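Local coordinates for ferrous iron uptake transporter protein B (Streptococcus thermophilus, PDB 3TAH) that probably drives GTP-dependent uptake of ferrous iron across the cell membrane, represented here by its cytosolic G-protein region with a GDP analogue bound, at residues Gly15-Phe20 with Glu39-Leu44; Ile6-Asn11 with Leu85-Ala90; Tyr60-Tyr65 with Leu97-Gln102. The protein carries 1 engineered substitution. One frame throughout, in Å; residues are numbered along the deposited sequence.

In the fold
All three contacts belong to the G domain of FeoB, and interactions 1 and 2 are attached to the same seven-stranded mixed sheet. Interaction 2 pairs two of its inner parallel strands, 4-10 and 83-89. Interaction 1, its centre about 10 Å away, sets helix 16-24 against strand 39-45. Interaction 3, centred about 12 Å from interaction 2, joins the loop 60-65 to helix 93-105. Interactions 1 and 3 are about 19 Å apart between centres. Along the chain, both segments of interaction 1 fall between those of interaction 2, whose segments alternate with those of interaction 3. Interaction 2 touches both of the others and so lies between the nucleotide site and the loop 60-65.

Interaction 1: residues Gly15-Phe20 with Glu39-Leu44; sequences GKTSLF and ERKSGL. With BGO (3'-O-(N-methylanthraniloyl)guanosine-5'-diphosphate), chain C.
The aromatic ring of Phe-20 and the aliphatic chain of Lys-41 form the apolar part of this contact, their side chains crossing obliquely. The ring is carried across to the strand because CG of Phe-20 stands opposite the backbone N (chi1 -177°). CE2 of Phe-20 lies 3.7 Å from CD of Lys-41. The leading edge of the ring abuts the strand backbone, with CZ of Phe-20 3.7 Å from the carbonyl C of Ser-42. Gly-43 N is at the same edge.

The polar link is made by water. Lys-41 bends at chi3 (64°), and its NZ donates to a water at 2.8 Å; that water in turn donates to Thr-17 OG1, 3.0 Å away. A long salt bridge ties the same NZ to Glu-39 within the strand.

The other side of 15-20 grips the diphosphate of the GDP analogue, as a P-loop does. Backbone N atoms at the helix start point into it: Lys-16 N reaches O1B at 3.0 Å, Thr-17 N binds O2B, and Ser-18 N meets O1A at 2.8 Å. The hydroxyls of Thr-17 and Ser-18 reinforce O2B and O1A respectively. With chi3 and chi4 both folded, Lys-16 NZ stays 5.1 Å from O2B and is instead held by a salt bridge to Asp-55 and a hydrogen bond to Leu-56 O.

Around this contact, strand 39-45 is bonded through its backbone to strands 28-32 and 51-55. Lys-41 also touches Asp-55, and Phe-20 packs on Ile-53 and on Leu-8 of strand 4-10, so helix 16-24 rests across several strands of the sheet.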
loop_
_atom_site.group_PDB
_atom_site.type_symbol
_atom_site.label_atom_id
_atom_site.label_comp_id
_atom_site.label_asym_id
_atom_site.label_seq_id
_atom_site.Cartn_x
_atom_site.Cartn_y
_atom_site.Cartn_z
ATOM N N GLY A 15 10.283 10.132 5.630
ATOM C CA GLY A 15 11.666 9.997 5.171
ATOM C C GLY A 15 11.771 9.478 3.747
ATOM O O GLY A 15 12.844 9.039 3.319
ATOM N N LYS A 16 10.667 9.538 2.995
ATOM C CA LYS A 16 10.652 8.996 1.640
ATOM C C LYS A 16 11.617 9.760 0.725
ATOM O O LYS A 16 12.384 9.134 0.002
ATOM C CB LYS A 16 9.229 8.977 1.065
ATOM C CG LYS A 16 9.165 8.540 -0.398
ATOM C CD LYS A 16 7.749 8.327 -0.869
ATOM C CE LYS A 16 6.967 9.612 -0.947
ATOM N NZ LYS A 16 7.507 10.545 -1.984
ATOM N N THR A 17 11.586 11.093 0.763
ATOM C CA THR A 17 12.490 11.901 -0.051
ATOM C C THR A 17 13.944 11.655 0.331
ATOM O O THR A 17 14.801 11.514 -0.549
ATOM C CB THR A 17 12.223 13.420 0.080
ATOM O OG1 THR A 17 10.877 13.704 -0.304
ATOM C CG2 THR A 17 13.169 14.211 -0.802
ATOM N N SER A 18 14.212 11.606 1.636
ATOM C CA SER A 18 15.556 11.350 2.135
ATOM C C SER A 18 16.080 10.026 1.607
ATOM O O SER A 18 17.229 9.962 1.169
ATOM C CB SER A 18 15.605 11.354 3.664
ATOM O OG SER A 18 15.279 12.634 4.184
ATOM N N LEU A 19 15.251 8.975 1.649
ATOM C CA LEU A 19 15.658 7.670 1.108
ATOM C C LEU A 19 15.755 7.707 -0.415
ATOM O O LEU A 19 16.687 7.170 -0.980
ATOM C CB LEU A 19 14.710 6.546 1.532
ATOM C CG LEU A 19 14.737 6.191 3.013
ATOM C CD1 LEU A 19 13.601 5.231 3.376
ATOM C CD2 LEU A 19 16.067 5.591 3.422
ATOM N N PHE A 20 14.794 8.336 -1.074
ATOM C CA PHE A 20 14.880 8.511 -2.528
ATOM C C PHE A 20 16.232 9.105 -2.942
ATOM O O PHE A 20 16.904 8.591 -3.857
ATOM C CB PHE A 20 13.744 9.395 -3.049
ATOM C CG PHE A 20 13.750 9.539 -4.543
ATOM C CD1 PHE A 20 13.242 8.529 -5.346
ATOM C CD2 PHE A 20 14.288 10.672 -5.149
ATOM C CE1 PHE A 20 13.253 8.641 -6.745
ATOM C CE2 PHE A 20 14.296 10.791 -6.552
ATOM C CZ PHE A 20 13.770 9.766 -7.341
ATOM N N GLU A 39 3.876 16.476 -9.176
ATOM C CA GLU A 39 5.233 16.134 -9.603
ATOM C C GLU A 39 5.358 14.649 -9.927
ATOM O O GLU A 39 4.862 13.805 -9.181
ATOM C CB GLU A 39 6.252 16.501 -8.514
ATOM C CG GLU A 39 7.662 15.960 -8.722
ATOM C CD GLU A 39 8.538 16.199 -7.514
ATOM O OE1 GLU A 39 9.083 17.318 -7.423
ATOM O OE2 GLU A 39 8.670 15.273 -6.672
ATOM N N ARG A 40 6.022 14.349 -11.039
ATOM C CA ARG A 40 6.402 12.989 -11.386
ATOM C C ARG A 40 7.911 12.920 -11.332
ATOM O O ARG A 40 8.591 13.612 -12.104
ATOM C CB ARG A 40 5.912 12.638 -12.780
ATOM C CG ARG A 40 6.200 11.223 -13.238
ATOM C CD ARG A 40 5.629 11.058 -14.636
ATOM N NE ARG A 40 5.656 9.686 -15.120
ATOM C CZ ARG A 40 5.180 9.302 -16.307
ATOM N NH1 ARG A 40 4.647 10.185 -17.158
ATOM N NH2 ARG A 40 5.252 8.020 -16.655
ATOM N N LYS A 41 8.434 12.091 -10.428
ATOM C CA LYS A 41 9.866 11.997 -10.209
ATOM C C LYS A 41 10.305 10.545 -10.162
ATOM O O LYS A 41 9.673 9.721 -9.507
ATOM C CB LYS A 41 10.257 12.681 -8.909
ATOM C CG LYS A 41 11.766 12.670 -8.617
ATOM C CD LYS A 41 12.118 13.597 -7.460
ATOM C CE LYS A 41 11.486 13.147 -6.132
ATOM N NZ LYS A 41 11.977 13.973 -4.981
ATOM N N SER A 42 11.405 10.264 -10.846
ATOM C CA SER A 42 12.007 8.946 -10.830
ATOM C C SER A 42 13.514 9.063 -10.916
ATOM O O SER A 42 14.047 10.123 -11.263
ATOM C CB SER A 42 11.490 8.107 -11.989
ATOM O OG SER A 42 11.886 8.678 -13.229
ATOM N N GLY A 43 14.171 7.956 -10.595
ATOM C CA GLY A 43 15.629 7.842 -10.677
ATOM C C GLY A 43 16.066 6.399 -10.675
ATOM O O GLY A 43 15.373 5.539 -10.125
ATOM N N LEU A 44 17.215 6.120 -11.295
ATOM C CA LEU A 44 17.801 4.789 -11.279
ATOM C C LEU A 44 18.532 4.561 -9.958
ATOM O O LEU A 44 19.070 5.508 -9.372
ATOM C CB LEU A 44 18.763 4.608 -12.456
ATOM C CG LEU A 44 18.129 4.766 -13.852
ATOM C CD1 LEU A 44 19.181 4.501 -14.952
ATOM C CD2 LEU A 44 16.908 3.869 -14.039
HETATM C "C'" BGO C . 14.467 17.512 8.199
HETATM N N1 BGO C . 16.132 9.286 10.753
HETATM C C2 BGO C . 16.078 10.602 11.266
HETATM N N2 BGO C . 16.545 10.859 12.480
HETATM N N3 BGO C . 15.546 11.584 10.521
HETATM C C4 BGO C . 15.080 11.306 9.284
HETATM C C5 BGO C . 15.108 10.023 8.724
HETATM C C6 BGO C . 15.653 8.981 9.475
HETATM O O6 BGO C . 15.720 7.821 9.049
HETATM N N7 BGO C . 14.571 10.120 7.507
HETATM C C8 BGO C . 14.208 11.385 7.284
HETATM N N9 BGO C . 14.531 12.092 8.375
HETATM P PA BGO C . 11.594 13.614 4.371
HETATM P PB BGO C . 9.124 12.781 3.065
HETATM C "C1'" BGO C . 14.833 18.521 9.310
HETATM O "O1'" BGO C . 14.826 17.691 7.042
HETATM O O1A BGO C . 12.490 12.756 3.590
HETATM C C1B BGO C . 14.343 13.479 8.677
HETATM O O1B BGO C . 8.444 11.511 3.316
HETATM C "C2'" BGO C . 15.769 19.541 9.085
HETATM N "N2'" BGO C . 16.383 19.702 7.908
HETATM O "O2'" BGO C . 15.828 14.905 7.541
HETATM O O2A BGO C . 11.441 15.061 4.004
HETATM C C2B BGO C . 14.488 14.464 7.632
HETATM O O2B BGO C . 9.933 12.822 1.860
HETATM C "C3'" BGO C . 16.059 20.416 10.126
HETATM O "O3'" BGO C . 13.787 16.437 8.490
HETATM O O3A BGO C . 10.093 12.989 4.373
HETATM C C3B BGO C . 13.554 15.560 7.371
HETATM O O3B BGO C . 8.223 13.970 3.215
HETATM C "C4'" BGO C . 15.450 20.279 11.359
HETATM O "O4'" BGO C . 12.886 13.645 8.803
HETATM C C4B BGO C . 12.364 14.814 7.973
HETATM C "C5'" BGO C . 14.523 19.271 11.594
HETATM O "O5'" BGO C . 12.026 13.521 5.919
HETATM C C5B BGO C . 11.354 14.257 6.954
HETATM C "C6'" BGO C . 14.214 18.383 10.556
HETATM C "CM'" BGO C . 16.956 20.988 7.469
HETATM O O HOH W 1 10.866 12.380 -3.032
#

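Interaction 2: residues Ile6-Asn11 with Leu85-Ala90; sequences IALIGN and LNVVDA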
loop_
_atom_site.group_PDB
_atom_site.type_symbol
_atom_site.label_atom_id
_atom_site.label_comp_id
_atom_site.label_asym_id
_atom_site.label_seq_id
_atom_site.Cartn_x
_atom_site.Cartn_y
_atom_site.Cartn_z
ATOM N N ILE A 6 10.390 -0.120 -9.202
ATOM C CA ILE A 6 10.090 -0.144 -7.784
ATOM C C ILE A 6 9.366 1.146 -7.416
ATOM O O ILE A 6 9.962 2.221 -7.473
ATOM C CB ILE A 6 11.368 -0.302 -6.936
ATOM C CG1 ILE A 6 12.118 -1.585 -7.323
ATOM C CG2 ILE A 6 11.008 -0.301 -5.448
ATOM C CD1 ILE A 6 13.425 -1.836 -6.589
ATOM N N ALA A 7 8.094 1.035 -7.026
ATOM C CA ALA A 7 7.307 2.192 -6.606
ATOM C C ALA A 7 7.611 2.538 -5.146
ATOM O O ALA A 7 7.354 1.727 -4.268
ATOM C CB ALA A 7 5.793 1.929 -6.788
ATOM N N LEU A 8 8.142 3.730 -4.899
ATOM C CA LEU A 8 8.465 4.215 -3.552
ATOM C C LEU A 8 7.305 5.067 -3.037
ATOM O O LEU A 8 6.943 6.064 -3.661
ATOM C CB LEU A 8 9.758 5.030 -3.601
ATOM C CG LEU A 8 10.378 5.474 -2.286
ATOM C CD1 LEU A 8 10.982 4.280 -1.587
ATOM C CD2 LEU A 8 11.433 6.548 -2.519
ATOM N N ILE A 9 6.714 4.686 -1.905
ATOM C CA ILE A 9 5.595 5.427 -1.355
ATOM C C ILE A 9 5.522 5.315 0.170
ATOM O O ILE A 9 5.933 4.323 0.775
ATOM C CB ILE A 9 4.256 4.989 -2.036
ATOM C CG1 ILE A 9 3.088 5.883 -1.617
ATOM C CG2 ILE A 9 3.945 3.536 -1.746
ATOM C CD1 ILE A 9 1.852 5.691 -2.498
ATOM N N GLY A 10 4.996 6.359 0.786
ATOM C CA GLY A 10 4.803 6.389 2.230
ATOM C C GLY A 10 4.105 7.683 2.590
ATOM O O GLY A 10 3.801 8.503 1.708
ATOM N N ASN A 11 3.839 7.849 3.883
ATOM C CA ASN A 11 3.244 9.058 4.404
ATOM C C ASN A 11 4.196 10.246 4.214
ATOM O O ASN A 11 5.421 10.074 4.153
ATOM C CB ASN A 11 3.024 8.966 5.909
ATOM C CG ASN A 11 1.961 7.962 6.350
ATOM O OD1 ASN A 11 1.796 7.801 7.556
ATOM N ND2 ASN A 11 1.246 7.312 5.431
ATOM N N LEU A 85 7.940 -0.356 -2.614
ATOM C CA LEU A 85 8.840 -0.133 -1.477
ATOM C C LEU A 85 8.163 0.935 -0.619
ATOM O O LEU A 85 8.098 2.121 -0.977
ATOM C CB LEU A 85 10.240 0.287 -1.937
ATOM C CG LEU A 85 11.284 0.526 -0.838
ATOM C CD1 LEU A 85 11.426 -0.624 0.143
ATOM C CD2 LEU A 85 12.634 0.812 -1.498
ATOM N N ASN A 86 7.627 0.479 0.508
ATOM C CA ASN A 86 6.773 1.273 1.381
ATOM C C ASN A 86 7.640 1.821 2.510
ATOM O O ASN A 86 8.125 1.049 3.339
ATOM C CB ASN A 86 5.611 0.380 1.879
ATOM C CG ASN A 86 4.677 1.062 2.872
ATOM O OD1 ASN A 86 4.021 0.385 3.678
ATOM N ND2 ASN A 86 4.593 2.385 2.820
ATOM N N VAL A 87 7.829 3.142 2.525
ATOM C CA VAL A 87 8.587 3.832 3.585
ATOM C C VAL A 87 7.627 4.108 4.745
ATOM O O VAL A 87 6.611 4.791 4.578
ATOM C CB VAL A 87 9.231 5.148 3.077
ATOM C CG1 VAL A 87 10.031 5.843 4.184
ATOM C CG2 VAL A 87 10.109 4.869 1.867
ATOM N N VAL A 88 7.958 3.551 5.904
ATOM C CA VAL A 88 7.149 3.635 7.120
ATOM C C VAL A 88 7.963 4.264 8.255
ATOM O O VAL A 88 9.076 3.829 8.537
ATOM C CB VAL A 88 6.668 2.219 7.530
ATOM C CG1 VAL A 88 6.063 2.174 8.952
ATOM C CG2 VAL A 88 5.670 1.686 6.484
ATOM N N ASP A 89 7.380 5.281 8.887
ATOM C CA ASP A 89 7.942 5.942 10.053
ATOM C C ASP A 89 7.772 5.081 11.305
ATOM O O ASP A 89 6.670 5.007 11.886
ATOM C CB ASP A 89 7.244 7.293 10.246
ATOM C CG ASP A 89 7.778 8.083 11.437
ATOM O OD1 ASP A 89 8.689 7.628 12.148
ATOM O OD2 ASP A 89 7.261 9.184 11.655
ATOM N N ALA A 90 8.874 4.466 11.731
ATOM C CA ALA A 90 8.880 3.577 12.896
ATOM C C ALA A 90 8.364 4.232 14.174
ATOM O O ALA A 90 7.816 3.536 15.024
ATOM C CB ALA A 90 10.266 3.029 13.140
HETATM O O HOH W 2 4.477 5.826 5.633
#
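Leu-8 and Leu-85 both extend CG opposite the backbone N (chi1 -172° and -179°), and this brings their branches together on one face of the sheet. CD1 of Leu-8 lies 3.8 Å from CG of Leu-85 and also meets CG2 of Val-87, the methyl that stands beside that residue's backbone N. CG2 of Ile-6 adds to the cluster, 3.6 Å from CB of Leu-85.

On the opposite face Asn-86, extended in the same way about chi1 (177°), turns its amide back to the neighbouring strand. Its ND2 donates to Ile-9 O at 3.1 Å, with the oxygen in the amide plane but the nitrogen above the plane of the Ile-9 carbonyl. Val-87 N, 2.8 Å from Ile-9 O, approaches from the other face of that plane, so two donors grip one buried carbonyl. Asn-86 OD1 is bonded to Thr-100 OG1, which helps to fix the rotation of the amide and ties the strand pair to helix 93-105.

The ladder continues with Leu-85 N donating to Ala-7 O at 2.7 Å and Ile-9 N to Leu-85 O. Next to Gly-10 a water joins the two segments: it accepts from Asn-11 N and donates to Val-87 O, 2.6 Å away. Asn-11 ND2 is bonded to Ile-59 O.

Parallel pairing of this kind lies at the heart of the sheet of the P-loop GTPase fold, where strand 4-10 leads into the phosphate-binding loop.

Interaction 3: residues Tyr60-Tyr65 with Leu97-Gln102; sequences YSMSPY and LYLTTQ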
loop_
_atom_site.group_PDB
_atom_site.type_symbol
_atom_site.label_atom_id
_atom_site.label_comp_id
_atom_site.label_asym_id
_atom_site.label_seq_id
_atom_site.Cartn_x
_atom_site.Cartn_y
_atom_site.Cartn_z
ATOM N N TYR A 60 -1.425 9.555 2.966
ATOM C CA TYR A 60 -1.869 8.804 4.153
ATOM C C TYR A 60 -2.830 7.644 3.855
ATOM O O TYR A 60 -2.986 6.727 4.665
ATOM C CB TYR A 60 -2.572 9.759 5.126
ATOM C CG TYR A 60 -1.624 10.760 5.707
ATOM C CD1 TYR A 60 -0.697 10.372 6.669
ATOM C CD2 TYR A 60 -1.631 12.088 5.299
ATOM C CE1 TYR A 60 0.197 11.273 7.210
ATOM C CE2 TYR A 60 -0.732 13.001 5.841
ATOM C CZ TYR A 60 0.176 12.587 6.798
ATOM O OH TYR A 60 1.085 13.481 7.341
ATOM N N SER A 61 -3.461 7.695 2.689
ATOM C CA SER A 61 -4.465 6.718 2.307
ATOM C C SER A 61 -4.641 6.804 0.811
ATOM O O SER A 61 -4.080 7.700 0.199
ATOM C CB SER A 61 -5.786 7.028 3.018
ATOM O OG SER A 61 -6.731 5.998 2.809
ATOM N N MET A 62 -5.368 5.862 0.219
ATOM C CA MET A 62 -5.710 5.912 -1.209
ATOM C C MET A 62 -7.212 6.199 -1.357
ATOM O O MET A 62 -8.000 5.355 -1.813
ATOM C CB MET A 62 -5.267 4.632 -1.920
ATOM C CG MET A 62 -3.782 4.654 -2.237
ATOM S SD MET A 62 -3.273 3.286 -3.291
ATOM C CE MET A 62 -3.480 2.022 -2.113
ATOM N N SER A 63 -7.571 7.417 -0.971
ATOM C CA SER A 63 -8.943 7.904 -1.059
ATOM C C SER A 63 -9.132 8.674 -2.372
ATOM O O SER A 63 -8.159 9.002 -3.052
ATOM C CB SER A 63 -9.275 8.798 0.140
ATOM O OG SER A 63 -8.994 10.159 -0.162
ATOM N N PRO A 64 -10.389 8.980 -2.739
ATOM C CA PRO A 64 -10.603 9.693 -4.002
ATOM C C PRO A 64 -10.458 11.225 -3.918
ATOM O O PRO A 64 -10.672 11.905 -4.921
ATOM C CB PRO A 64 -12.045 9.282 -4.397
ATOM C CG PRO A 64 -12.719 8.858 -3.140
ATOM C CD PRO A 64 -11.651 8.607 -2.078
ATOM N N TYR A 65 -10.058 11.750 -2.761
ATOM C CA TYR A 65 -10.177 13.171 -2.441
ATOM C C TYR A 65 -8.944 14.058 -2.630
ATOM O O TYR A 65 -8.990 15.243 -2.285
ATOM C CB TYR A 65 -10.688 13.288 -0.999
ATOM C CG TYR A 65 -11.985 12.519 -0.777
ATOM C CD1 TYR A 65 -13.111 12.790 -1.553
ATOM C CD2 TYR A 65 -12.085 11.527 0.206
ATOM C CE1 TYR A 65 -14.301 12.101 -1.366
ATOM C CE2 TYR A 65 -13.283 10.827 0.403
ATOM C CZ TYR A 65 -14.384 11.123 -0.395
ATOM O OH TYR A 65 -15.581 10.460 -0.240
ATOM N N LEU A 97 0.942 2.394 9.008
ATOM C CA LEU A 97 0.496 1.101 8.458
ATOM C C LEU A 97 -0.924 1.144 7.879
ATOM O O LEU A 97 -1.334 0.215 7.191
ATOM C CB LEU A 97 0.616 -0.036 9.486
ATOM C CG LEU A 97 2.034 -0.412 9.935
ATOM C CD1 LEU A 97 1.945 -1.393 11.080
ATOM C CD2 LEU A 97 2.890 -0.988 8.767
ATOM N N TYR A 98 -1.677 2.205 8.157
ATOM C CA TYR A 98 -2.993 2.378 7.551
ATOM C C TYR A 98 -2.883 2.333 6.027
ATOM O O TYR A 98 -3.570 1.551 5.356
ATOM C CB TYR A 98 -3.624 3.678 8.040
ATOM C CG TYR A 98 -5.043 3.880 7.592
ATOM C CD1 TYR A 98 -6.106 3.305 8.289
ATOM C CD2 TYR A 98 -5.333 4.663 6.483
ATOM C CE1 TYR A 98 -7.400 3.486 7.885
ATOM C CE2 TYR A 98 -6.639 4.854 6.077
ATOM C CZ TYR A 98 -7.658 4.261 6.784
ATOM O OH TYR A 98 -8.940 4.447 6.385
ATOM N N LEU A 99 -1.986 3.144 5.487
ATOM C CA LEU A 99 -1.687 3.106 4.061
ATOM C C LEU A 99 -1.152 1.722 3.637
ATOM O O LEU A 99 -1.553 1.193 2.613
ATOM C CB LEU A 99 -0.657 4.181 3.697
ATOM C CG LEU A 99 -0.222 4.257 2.227
ATOM C CD1 LEU A 99 -1.384 4.619 1.281
ATOM C CD2 LEU A 99 0.933 5.235 2.070
ATOM N N THR A 100 -0.247 1.150 4.434
ATOM C CA THR A 100 0.383 -0.112 4.110
ATOM C C THR A 100 -0.659 -1.190 3.788
ATOM O O THR A 100 -0.516 -1.933 2.803
ATOM C CB THR A 100 1.280 -0.577 5.271
ATOM O OG1 THR A 100 2.234 0.451 5.587
ATOM C CG2 THR A 100 1.975 -1.887 4.906
ATOM N N THR A 101 -1.720 -1.259 4.597
ATOM C CA THR A 101 -2.753 -2.284 4.372
ATOM C C THR A 101 -3.370 -2.139 2.977
ATOM O O THR A 101 -3.644 -3.123 2.287
ATOM C CB THR A 101 -3.855 -2.277 5.472
ATOM O OG1 THR A 101 -4.567 -1.031 5.472
ATOM C CG2 THR A 101 -3.270 -2.556 6.871
ATOM N N GLN A 102 -3.573 -0.903 2.554
ATOM C CA GLN A 102 -4.121 -0.621 1.240
ATOM C C GLN A 102 -3.158 -0.932 0.104
ATOM O O GLN A 102 -3.580 -1.397 -0.954
ATOM C CB GLN A 102 -4.560 0.838 1.162
ATOM C CG GLN A 102 -5.639 1.217 2.161
ATOM C CD GLN A 102 -5.880 2.701 2.171
ATOM O OE1 GLN A 102 -6.176 3.275 1.128
ATOM N NE2 GLN A 102 -5.738 3.338 3.334
HETATM O O HOH W 3 -1.127 5.877 6.567
#
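The ring of Tyr-98 meets the loop 60-65 with its edge: Tyr-60 O lies in the ring plane, 3.6 Å from CD2, and CB of Ser-61 is at the same rim. The ring also stacks with that of Tyr-250 in helix 241-259. A second flat group, the amide of Gln-102, works on the loop with both its polar atoms. OE1 accepts from Met-62 N at 2.9 Å, the donor being tilted from the carbonyl plane. NE2 donates to Ser-61 OG, also at 2.9 Å and nearly in the amide plane. Ser-61 was modelled in two conformers, however, and this bond belongs to the one described, so it is less certain than the bond from Met-62 N.

Aliphatic groups pack around this amide. Met-62 bends at chi3 (-70°), which curls CE back to within 3.6 Å of CB of Gln-102. CD1 of Leu-99 lies 3.9 Å from CA of Ser-61, and CB of Leu-99 sits against Tyr-60 O. A water between Tyr-60 O and Leu-99 N adds a bridge at the helix.

The loop 60-65 follows the sequence Asp-55 to Gly-58, the DxxG motif of GTPases, and thus probably corresponds to switch II. Its anchorage on helix 93-105, which contacts the cytosolic helical domain through Tyr-98, places this probable switch region close to the junction with the helical domain of FeoB.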